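PDB 6LD8: cystathionine gamma-synthase from Xanthomonas oryzae pv. oryzae, which probably uses pyridoxal 5'-phosphate to join cysteine to an activated homoserine, giving cystathionine, and may also act as a cystathionine gamma-lyase. Local coordinates for residues V107-Y112 / T132-V137; V152-P157 / T181-T186; L162-L167 / H297-R302. The protein carries 1 engineered substitution. One frame throughout, in Å; residues are numbered along the deposited sequence.

Contact 1 (V107-Y112 / T132-V137); sequences VPHDAY and TADLTV. Engineered in segment 132-137: Val-137 (natural residue Asp). With 0JO (2-{[(E)-{3-hydroxy-2-methyl-5-[(phosphonooxy)methyl]pyridin-4-yl}methylidene]amino}prop-2-enoic acid), chain E; CYS (cysteine), chain F.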
loop_
_atom_site.group_PDB
_atom_site.type_symbol
_atom_site.label_atom_id
_atom_site.label_comp_id
_atom_site.label_asym_id
_atom_site.label_seq_id
_atom_site.Cartn_x
_atom_site.Cartn_y
_atom_site.Cartn_z
ATOM N N VAL A 107 11.592 35.659 10.499
ATOM C CA VAL A 107 10.809 34.987 9.421
ATOM C C VAL A 107 10.332 36.023 8.408
ATOM O O VAL A 107 10.240 37.217 8.713
ATOM C CB VAL A 107 9.620 34.176 9.969
ATOM C CG1 VAL A 107 10.058 33.228 11.082
ATOM C CG2 VAL A 107 8.496 35.064 10.416
ATOM N N PRO A 108 10.022 35.571 7.169
ATOM C CA PRO A 108 9.468 36.452 6.154
ATOM C C PRO A 108 8.050 36.865 6.522
ATOM O O PRO A 108 7.355 36.057 7.007
ATOM C CB PRO A 108 9.469 35.581 4.882
ATOM C CG PRO A 108 10.516 34.494 5.147
ATOM C CD PRO A 108 10.329 34.230 6.627
ATOM N N HIS A 109 7.648 38.073 6.154
ATOM C CA HIS A 109 6.270 38.600 6.306
ATOM C C HIS A 109 5.316 37.813 5.412
ATOM O O HIS A 109 4.114 37.826 5.652
ATOM C CB HIS A 109 6.248 40.116 5.993
ATOM C CG HIS A 109 6.468 40.472 4.549
ATOM N ND1 HIS A 109 7.497 39.937 3.789
ATOM C CD2 HIS A 109 5.801 41.324 3.725
ATOM C CE1 HIS A 109 7.422 40.411 2.554
ATOM N NE2 HIS A 109 6.382 41.262 2.497
ATOM N N ASP A 110 5.804 37.262 4.312
ATOM C CA ASP A 110 4.890 36.719 3.274
ATOM C C ASP A 110 5.020 35.181 3.185
ATOM O O ASP A 110 4.710 34.631 2.106
ATOM C CB ASP A 110 5.168 37.418 1.936
ATOM C CG ASP A 110 6.534 37.209 1.302
ATOM O OD1 ASP A 110 7.498 36.732 1.977
ATOM O OD2 ASP A 110 6.650 37.577 0.095
ATOM N N ALA A 111 5.460 34.502 4.253
ATOM C CA ALA A 111 5.593 33.017 4.280
ATOM C C ALA A 111 4.212 32.347 4.193
ATOM O O ALA A 111 3.179 33.046 4.344
ATOM C CB ALA A 111 6.361 32.569 5.501
ATOM N N TYR A 112 4.185 31.046 3.867
ATOM C CA TYR A 112 2.958 30.207 3.895
ATOM C C TYR A 112 2.222 30.519 5.209
ATOM O O TYR A 112 2.899 30.598 6.245
ATOM C CB TYR A 112 3.358 28.733 3.719
ATOM C CG TYR A 112 2.268 27.738 4.042
ATOM C CD1 TYR A 112 1.026 27.831 3.441
ATOM C CD2 TYR A 112 2.452 26.745 5.008
ATOM C CE1 TYR A 112 -0.010 26.974 3.777
ATOM C CE2 TYR A 112 1.433 25.855 5.330
ATOM C CZ TYR A 112 0.194 25.979 4.725
ATOM O OH TYR A 112 -0.852 25.152 5.025
ATOM N N THR A 132 9.240 39.405 12.366
ATOM C CA THR A 132 8.604 39.273 11.031
ATOM C C THR A 132 9.092 40.464 10.177
ATOM O O THR A 132 8.638 41.560 10.434
ATOM C CB THR A 132 7.083 39.074 11.185
ATOM O OG1 THR A 132 6.730 37.808 11.771
ATOM C CG2 THR A 132 6.363 39.111 9.856
ATOM N N ALA A 133 10.018 40.215 9.240
ATOM C CA ALA A 133 10.719 41.166 8.342
ATOM C C ALA A 133 10.383 40.930 6.859
ATOM O O ALA A 133 10.009 39.777 6.467
ATOM C CB ALA A 133 12.197 40.986 8.505
ATOM N N ASP A 134 10.607 41.957 6.025
ATOM C CA ASP A 134 10.555 41.829 4.547
ATOM C C ASP A 134 11.980 41.574 4.098
ATOM O O ASP A 134 12.719 42.525 4.006
ATOM C CB ASP A 134 9.951 43.054 3.851
ATOM C CG ASP A 134 9.761 42.922 2.341
ATOM O OD1 ASP A 134 10.536 42.117 1.698
ATOM O OD2 ASP A 134 8.859 43.641 1.809
ATOM N N LEU A 135 12.341 40.332 3.806
ATOM C CA LEU A 135 13.742 40.016 3.453
ATOM C C LEU A 135 14.050 40.458 2.018
ATOM O O LEU A 135 15.177 40.180 1.581
ATOM C CB LEU A 135 13.976 38.511 3.616
ATOM C CG LEU A 135 13.515 37.882 4.928
ATOM C CD1 LEU A 135 13.988 36.443 4.988
ATOM C CD2 LEU A 135 14.019 38.640 6.140
ATOM N N THR A 136 13.123 41.093 1.295
ATOM C CA THR A 136 13.451 41.682 -0.047
ATOM C C THR A 136 13.884 43.151 0.074
ATOM O O THR A 136 14.485 43.641 -0.869
ATOM C CB THR A 136 12.316 41.496 -1.061
ATOM O OG1 THR A 136 11.200 42.292 -0.689
ATOM C CG2 THR A 136 11.875 40.051 -1.138
ATOM N N VAL A 137 13.700 43.774 1.233
ATOM C CA VAL A 137 14.045 45.191 1.511
ATOM C C VAL A 137 15.255 45.238 2.432
ATOM O O VAL A 137 15.197 44.835 3.586
ATOM C CB VAL A 137 12.843 45.927 2.103
ATOM C CG1 VAL A 137 13.184 47.378 2.413
ATOM C CG2 VAL A 137 11.640 45.818 1.172
HETATM O O 0JO E . -1.482 25.090 -0.555
HETATM C C 0JO E . -0.528 25.467 0.136
HETATM O OXT 0JO E . -0.078 26.632 0.088
HETATM C CA 0JO E . 0.017 24.564 1.137
HETATM C CB 0JO E . -0.837 23.605 1.768
HETATM N N 0JO E . 1.379 24.733 1.442
HETATM C C4A 0JO E . 2.121 24.030 2.246
HETATM C C4 0JO E . 3.497 24.454 2.552
HETATM C C3 0JO E . 4.098 25.441 1.732
HETATM O O3 0JO E . 3.440 25.991 0.686
HETATM C C2 0JO E . 5.392 25.875 2.005
HETATM C C2A 0JO E . 6.047 26.916 1.147
HETATM N N1 0JO E . 6.067 25.380 3.051
HETATM C C6 0JO E . 5.495 24.460 3.848
HETATM C C5 0JO E . 4.241 23.954 3.638
HETATM C C5A 0JO E . 3.698 22.949 4.623
HETATM O OP4 0JO E . 3.809 21.565 4.198
HETATM P P 0JO E . 2.694 20.432 4.550
HETATM O OP3 0JO E . 3.289 19.229 3.822
HETATM O OP1 0JO E . 2.799 20.258 6.091
HETATM O OP2 0JO E . 1.377 20.897 4.040
HETATM N N CYS F . -6.250 24.195 5.705
HETATM C CA CYS F . -4.853 23.655 5.730
HETATM C C CYS F . -4.148 24.199 6.979
HETATM O O CYS F . -2.958 24.083 7.186
HETATM C CB CYS F . -4.107 23.905 4.406
HETATM S SG CYS F . -3.460 25.576 4.103
HETATM O OXT CYS F . -4.783 24.769 7.859
HETATM O O HOH W 1 9.985 38.728 3.282
#
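The imidazole of His-109 and the carboxylate of Asp-134 run alongside each other in the same direction, their planes only 23° apart and stacked. The CB of Asp-134 sits over one ring face of His-109, 4.0 Å from the ring centroid, while its CG comes to 3.4 Å from CE1 of His-109. The opposite face of the ring is covered by CB of Asp-110, so the imidazole lies between the beta carbons of two aspartates, each offset toward the ring rim. A chi1 of 70° sets CG of His-109 between its own N and carbonyl carbon, and this lays the ring against Asp-134. In the ring plane ND1 of His-109 meets a water at 2.8 Å, and the same water accepts from the backbone N of Leu-135. Asp-134 is fixed on its own side by an Asx turn, OD1 taking the N of Thr-136 at 2.8 Å.

These side chains stand where two parallel strands end. Strand 104-108, helix 113-124 and strand 129-133 form a beta-alpha-beta unit, and strand 129-133 is the outermost on its side of the large sheet within the chain. Ala-133 N donates to Val-107 O at 3.1 Å, whereas His-109 N reaches Ala-133 O from above the carbonyl plane, with an N-H...O angle of 135°.

Val-107 and Thr-132 share a face of the sheet, where CG2 of Val-107 lies 3.5 Å from OG1 of Thr-132; CG2 of Thr-132 turns to CA of His-109 instead. Pro-108 crosses Leu-135 at an oblique angle, CG meeting CD1. Past the turn Tyr-112 lays a ring face over the cofactor adduct, its CD2 3.5 Å from C4 of the ligand pyridine, and its OH is hydrogen-bonded to Arg-59 of the second subunit.

Contact 2 (V152-P157 / T181-T186); sequences VLIETP and TVVDNT. With 0JO (2-{[(E)-{3-hydroxy-2-methyl-5-[(phosphonooxy)methyl]pyridin-4-yl}methylidene]amino}prop-2-enoic acid), chain E.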
loop_
_atom_site.group_PDB
_atom_site.type_symbol
_atom_site.label_atom_id
_atom_site.label_comp_id
_atom_site.label_asym_id
_atom_site.label_seq_id
_atom_site.Cartn_x
_atom_site.Cartn_y
_atom_site.Cartn_z
ATOM N N VAL A 152 17.540 32.532 10.789
ATOM C CA VAL A 152 16.698 33.239 9.783
ATOM C C VAL A 152 16.055 32.200 8.861
ATOM O O VAL A 152 16.779 31.388 8.276
ATOM C CB VAL A 152 17.575 34.228 8.991
ATOM C CG1 VAL A 152 16.806 34.950 7.899
ATOM C CG2 VAL A 152 18.199 35.217 9.961
ATOM N N LEU A 153 14.763 32.341 8.639
ATOM C CA LEU A 153 14.037 31.512 7.670
ATOM C C LEU A 153 13.758 32.374 6.445
ATOM O O LEU A 153 13.069 33.405 6.569
ATOM C CB LEU A 153 12.732 30.977 8.275
ATOM C CG LEU A 153 11.984 29.978 7.375
ATOM C CD1 LEU A 153 11.625 28.721 8.145
ATOM C CD2 LEU A 153 10.736 30.586 6.797
ATOM N N ILE A 154 14.173 31.855 5.303
ATOM C CA ILE A 154 13.841 32.409 3.967
ATOM C C ILE A 154 12.836 31.490 3.264
ATOM O O ILE A 154 13.095 30.273 3.191
ATOM C CB ILE A 154 15.143 32.470 3.151
ATOM C CG1 ILE A 154 16.187 33.387 3.800
ATOM C CG2 ILE A 154 14.805 32.893 1.739
ATOM C CD1 ILE A 154 17.594 33.178 3.315
ATOM N N GLU A 155 11.801 32.048 2.653
ATOM C CA GLU A 155 10.901 31.268 1.781
ATOM C C GLU A 155 10.898 31.950 0.397
ATOM O O GLU A 155 10.238 33.006 0.257
ATOM C CB GLU A 155 9.530 31.159 2.449
ATOM C CG GLU A 155 8.496 30.412 1.599
ATOM C CD GLU A 155 7.047 30.513 2.060
ATOM O OE1 GLU A 155 6.218 30.867 1.223
ATOM O OE2 GLU A 155 6.760 30.255 3.269
ATOM N N THR A 156 11.614 31.381 -0.588
ATOM C CA THR A 156 11.732 31.958 -1.959
ATOM C C THR A 156 11.617 30.870 -3.025
ATOM O O THR A 156 12.311 29.854 -2.986
ATOM C CB THR A 156 13.003 32.808 -2.136
ATOM O OG1 THR A 156 13.023 33.438 -3.418
ATOM C CG2 THR A 156 14.278 32.019 -2.051
ATOM N N PRO A 157 10.794 31.100 -4.059
ATOM C CA PRO A 157 9.838 32.190 -4.103
ATOM C C PRO A 157 8.746 32.015 -3.067
ATOM O O PRO A 157 8.491 30.912 -2.667
ATOM C CB PRO A 157 9.118 32.038 -5.442
ATOM C CG PRO A 157 10.081 31.215 -6.287
ATOM C CD PRO A 157 10.795 30.328 -5.305
ATOM N N THR A 181 20.899 29.900 8.852
ATOM C CA THR A 181 19.840 30.122 7.833
ATOM C C THR A 181 19.173 28.817 7.426
ATOM O O THR A 181 19.884 27.816 7.204
ATOM C CB THR A 181 20.439 30.801 6.603
ATOM O OG1 THR A 181 21.623 30.065 6.288
ATOM C CG2 THR A 181 20.761 32.240 6.915
ATOM N N VAL A 182 17.862 28.878 7.257
ATOM C CA VAL A 182 17.082 27.733 6.736
ATOM C C VAL A 182 16.268 28.264 5.568
ATOM O O VAL A 182 15.613 29.295 5.742
ATOM C CB VAL A 182 16.193 27.066 7.813
ATOM C CG1 VAL A 182 15.276 28.052 8.535
ATOM C CG2 VAL A 182 15.369 25.945 7.190
ATOM N N VAL A 183 16.287 27.573 4.430
ATOM C CA VAL A 183 15.419 27.994 3.278
ATOM C C VAL A 183 14.329 26.941 3.034
ATOM O O VAL A 183 14.660 25.774 2.966
ATOM C CB VAL A 183 16.288 28.195 2.022
ATOM C CG1 VAL A 183 15.451 28.714 0.858
ATOM C CG2 VAL A 183 17.478 29.104 2.329
ATOM N N ASP A 184 13.082 27.374 2.993
ATOM C CA ASP A 184 11.922 26.616 2.524
ATOM C C ASP A 184 11.934 26.672 0.991
ATOM O O ASP A 184 11.519 27.675 0.422
ATOM C CB ASP A 184 10.635 27.166 3.134
ATOM C CG ASP A 184 9.454 26.259 2.829
ATOM O OD1 ASP A 184 9.634 25.440 1.899
ATOM O OD2 ASP A 184 8.386 26.346 3.540
ATOM N N ASN A 185 12.404 25.594 0.380
ATOM C CA ASN A 185 12.594 25.411 -1.078
ATOM C C ASN A 185 11.420 24.622 -1.700
ATOM O O ASN A 185 11.596 24.034 -2.745
ATOM C CB ASN A 185 13.951 24.745 -1.276
ATOM C CG ASN A 185 14.455 24.845 -2.694
ATOM O OD1 ASN A 185 15.192 23.966 -3.170
ATOM N ND2 ASN A 185 14.031 25.896 -3.363
ATOM N N THR A 186 10.227 24.663 -1.118
ATOM C CA THR A 186 9.068 23.855 -1.567
ATOM C C THR A 186 8.662 24.244 -3.003
ATOM O O THR A 186 8.315 23.351 -3.808
ATOM C CB THR A 186 7.880 24.035 -0.611
ATOM O OG1 THR A 186 8.214 23.499 0.666
ATOM C CG2 THR A 186 6.608 23.375 -1.101
HETATM O O 0JO E . -1.482 25.090 -0.555
HETATM C C 0JO E . -0.528 25.467 0.136
HETATM O OXT 0JO E . -0.078 26.632 0.088
HETATM C CA 0JO E . 0.017 24.564 1.137
HETATM C CB 0JO E . -0.837 23.605 1.768
HETATM N N 0JO E . 1.379 24.733 1.442
HETATM C C4A 0JO E . 2.121 24.030 2.246
HETATM C C4 0JO E . 3.497 24.454 2.552
HETATM C C3 0JO E . 4.098 25.441 1.732
HETATM O O3 0JO E . 3.440 25.991 0.686
HETATM C C2 0JO E . 5.392 25.875 2.005
HETATM C C2A 0JO E . 6.047 26.916 1.147
HETATM N N1 0JO E . 6.067 25.380 3.051
HETATM C C6 0JO E . 5.495 24.460 3.848
HETATM C C5 0JO E . 4.241 23.954 3.638
HETATM C C5A 0JO E . 3.698 22.949 4.623
HETATM O OP4 0JO E . 3.809 21.565 4.198
HETATM P P 0JO E . 2.694 20.432 4.550
HETATM O OP3 0JO E . 3.289 19.229 3.822
HETATM O OP1 0JO E . 2.799 20.258 6.091
HETATM O OP2 0JO E . 1.377 20.897 4.040
HETATM O O HOH W 2 7.602 28.441 5.183
#
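Strands 152-155 and 181-184 run parallel at 22°, their axes 4.7 Å apart at closest, and three backbone hydrogen bonds join them: Val-182 N to Val-152 O, Ile-154 N to Val-182 O, and Asp-184 N to Ile-154 O. On one face of the sheet CD1 of Leu-153 rests 3.7 Å from CG1 of Val-182; on the other, CB of Ile-154 meets CG2 of Val-183 at 4.2 Å. Farther along the Leu-153 face Glu-155 and Asp-184 extend side by side, their carboxylate planes 65° apart. OE2 of Glu-155 and OD2 of Asp-184, probably like charges, stay 4.2 Å apart, and one water donates to both. Glu-155 OE2 also accepts from Tyr-112 N. With CG anti to its N (chi1 -171°), Asp-184 brings OD2 to 2.6 Å from N1 of the ligand pyridine, as expected of the aspartate in fold-type I enzymes. Asp-184 OD1 accepts two bonds from Thr-186, OG1 on the syn lone pair at 2.7 Å and the backbone N completing an Asx turn, which should fix the carboxylate's rotation. Strands 104-108 and 202-206 flank the pair within the sheet, and helix 167-176, the crossover of this beta-alpha-beta unit, covers the face of Ile-154 and Thr-181.

Contact 3 (L162-L167 / H297-R302); sequences LRITDL and HALAAR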
loop_
_atom_site.group_PDB
_atom_site.type_symbol
_atom_site.label_atom_id
_atom_site.label_comp_id
_atom_site.label_asym_id
_atom_site.label_seq_id
_atom_site.Cartn_x
_atom_site.Cartn_y
_atom_site.Cartn_z
ATOM N N LEU A 162 5.034 35.191 -5.052
ATOM C CA LEU A 162 6.228 34.850 -5.882
ATOM C C LEU A 162 7.287 35.974 -5.764
ATOM O O LEU A 162 8.071 36.206 -6.709
ATOM C CB LEU A 162 5.799 34.599 -7.331
ATOM C CG LEU A 162 5.024 33.319 -7.660
ATOM C CD1 LEU A 162 5.810 32.083 -7.337
ATOM C CD2 LEU A 162 3.694 33.280 -6.978
ATOM N N ARG A 163 7.404 36.553 -4.576
ATOM C CA ARG A 163 8.473 37.525 -4.218
ATOM C C ARG A 163 9.747 36.701 -4.118
ATOM O O ARG A 163 9.685 35.548 -3.643
ATOM C CB ARG A 163 7.997 38.338 -2.990
ATOM C CG ARG A 163 8.020 39.856 -3.195
ATOM C CD ARG A 163 6.917 40.805 -2.705
ATOM N NE ARG A 163 6.180 40.187 -1.652
ATOM C CZ ARG A 163 5.026 40.574 -1.121
ATOM N NH1 ARG A 163 4.390 41.680 -1.466
ATOM N NH2 ARG A 163 4.513 39.769 -0.209
ATOM N N ILE A 164 10.848 37.200 -4.656
ATOM C CA ILE A 164 12.143 36.466 -4.757
ATOM C C ILE A 164 13.055 37.043 -3.688
ATOM O O ILE A 164 13.172 38.268 -3.642
ATOM C CB ILE A 164 12.774 36.614 -6.165
ATOM C CG1 ILE A 164 11.822 36.240 -7.306
ATOM C CG2 ILE A 164 14.075 35.869 -6.302
ATOM C CD1 ILE A 164 11.305 34.816 -7.247
ATOM N N THR A 165 13.691 36.229 -2.845
ATOM C CA THR A 165 14.687 36.826 -1.934
ATOM C C THR A 165 16.052 36.396 -2.434
ATOM O O THR A 165 16.200 35.235 -2.889
ATOM C CB THR A 165 14.391 36.630 -0.433
ATOM O OG1 THR A 165 15.420 35.891 0.214
ATOM C CG2 THR A 165 13.043 36.070 -0.130
ATOM N N ASP A 166 16.993 37.321 -2.293
ATOM C CA ASP A 166 18.403 37.216 -2.750
ATOM C C ASP A 166 19.149 36.308 -1.780
ATOM O O ASP A 166 19.580 36.743 -0.733
ATOM C CB ASP A 166 18.999 38.618 -2.970
ATOM C CG ASP A 166 20.400 38.667 -3.593
ATOM O OD1 ASP A 166 21.147 37.620 -3.588
ATOM O OD2 ASP A 166 20.780 39.790 -4.042
ATOM N N LEU A 167 19.333 35.060 -2.153
ATOM C CA LEU A 167 19.959 34.070 -1.265
ATOM C C LEU A 167 21.362 34.542 -0.870
ATOM O O LEU A 167 21.604 34.480 0.349
ATOM C CB LEU A 167 19.953 32.673 -1.913
ATOM C CG LEU A 167 18.570 32.041 -2.094
ATOM C CD1 LEU A 167 18.678 30.676 -2.770
ATOM C CD2 LEU A 167 17.838 31.900 -0.767
ATOM N N HIS A 297 12.836 39.370 -11.298
ATOM C CA HIS A 297 13.041 38.552 -12.530
ATOM C C HIS A 297 14.535 38.232 -12.682
ATOM O O HIS A 297 14.929 37.016 -12.817
ATOM C CB HIS A 297 12.393 39.195 -13.767
ATOM C CG HIS A 297 12.802 38.491 -15.009
ATOM N ND1 HIS A 297 12.188 37.331 -15.428
ATOM C CD2 HIS A 297 13.801 38.739 -15.895
ATOM C CE1 HIS A 297 12.792 36.890 -16.522
ATOM N NE2 HIS A 297 13.776 37.741 -16.838
ATOM N N ALA A 298 15.384 39.253 -12.642
ATOM C CA ALA A 298 16.817 39.076 -13.012
ATOM C C ALA A 298 17.482 38.216 -11.946
ATOM O O ALA A 298 18.390 37.428 -12.246
ATOM C CB ALA A 298 17.514 40.416 -13.164
ATOM N N LEU A 299 17.035 38.396 -10.716
ATOM C CA LEU A 299 17.487 37.601 -9.542
ATOM C C LEU A 299 17.069 36.122 -9.737
ATOM O O LEU A 299 17.947 35.229 -9.708
ATOM C CB LEU A 299 16.819 38.227 -8.318
ATOM C CG LEU A 299 17.656 38.301 -7.054
ATOM C CD1 LEU A 299 16.745 38.227 -5.866
ATOM C CD2 LEU A 299 18.762 37.258 -6.995
ATOM N N ALA A 300 15.798 35.892 -10.067
ATOM C CA ALA A 300 15.263 34.520 -10.260
ATOM C C ALA A 300 16.094 33.829 -11.357
ATOM O O ALA A 300 16.560 32.679 -11.127
ATOM C CB ALA A 300 13.777 34.589 -10.564
ATOM N N ALA A 301 16.419 34.536 -12.457
ATOM C CA ALA A 301 17.149 33.942 -13.612
ATOM C C ALA A 301 18.561 33.520 -13.217
ATOM O O ALA A 301 19.028 32.508 -13.759
ATOM C CB ALA A 301 17.175 34.922 -14.764
ATOM N N ARG A 302 19.173 34.213 -12.250
ATOM C CA ARG A 302 20.543 33.920 -11.763
ATOM C C ARG A 302 20.504 32.898 -10.615
ATOM O O ARG A 302 21.462 32.118 -10.528
ATOM C CB ARG A 302 21.261 35.245 -11.416
ATOM C CG ARG A 302 22.240 35.228 -10.230
ATOM C CD ARG A 302 23.784 35.271 -10.422
ATOM N NE ARG A 302 24.302 36.462 -11.120
ATOM C CZ ARG A 302 24.375 36.611 -12.458
ATOM N NH1 ARG A 302 23.989 35.637 -13.274
ATOM N NH2 ARG A 302 24.803 37.754 -12.974
#
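The Asp-166 carboxylate and the peptide joining Thr-165 to Asp-166 are the flat groups here, and each has a face covered by one methyl of Leu-299. CD2 of Leu-299 stands almost straight above the carboxylate, 4.0 Å from CG of Asp-166. CD1 of Leu-299 lies over a face of the peptide, 4.0 Å from C of Thr-165, and also touches CB of Asp-166 at 3.7 Å. The two side chains cross at about a right angle. The Asp-166 carboxylate is therefore approached across the contact by hydrocarbon, while its polar work is done elsewhere: OD1 accepts from Phe-169 N. With CG anti to the backbone N (chi1 -173°), the Asp-166 carboxylate lies under CD2 of Leu-299.

Ile-164 supplies the rest of the surface. It points toward the helix and slides past Leu-299 in the opposite direction, with CG2 of Ile-164 meeting CD1 of Leu-299 at 3.6 Å. Its other branch goes to the next residue of the helix, CG1 and CD1 of Ile-164 each lying 4.1 Å from CB of Ala-300. A chi1 of -53° divides the branches in this way, CG2 being anti to the backbone N and CG1 beside it. Leu-299 has a chi1 of -142°, well away from a staggered value, so the exact placing of its two methyls deserves some caution.

Gln-303, on the same helix, adds polar bonds next to this apolar patch, donating from NE2 to Thr-165 O and accepting through OE1 from Leu-167 N. The arrangement is that of an N-capped helix start, with Asp-166 capping helix 167-176, set against helix 297-303. It joins the crossover loop of the large cofactor-binding sheet of a fold-type I enzyme to the helix that precedes strand 310-315 of the smaller C-terminal sheet.

Overall arrangement
Contacts 1 and 2 belong to the same large sheet, where strands 104-108 and 151-155 are neighbours, and both reach the cofactor adduct. Contact 2 is wholly buried near the centre of the chain and rests on regular backbone bonding with carboxylates at the pyridine end. Contact 1 lies at the outer side of the sheet, partly open, and depends more on a stacked imidazole and water. Contact 3, also buried though farther from the centre, is apolar between its segments and ties the loop of contact 2's crossover to a distant helix. Thr-156 OG1 to Thr-165 N connects contacts 2 and 3; an Asp-110 to Arg-163 salt bridge connects contacts 1 and 3.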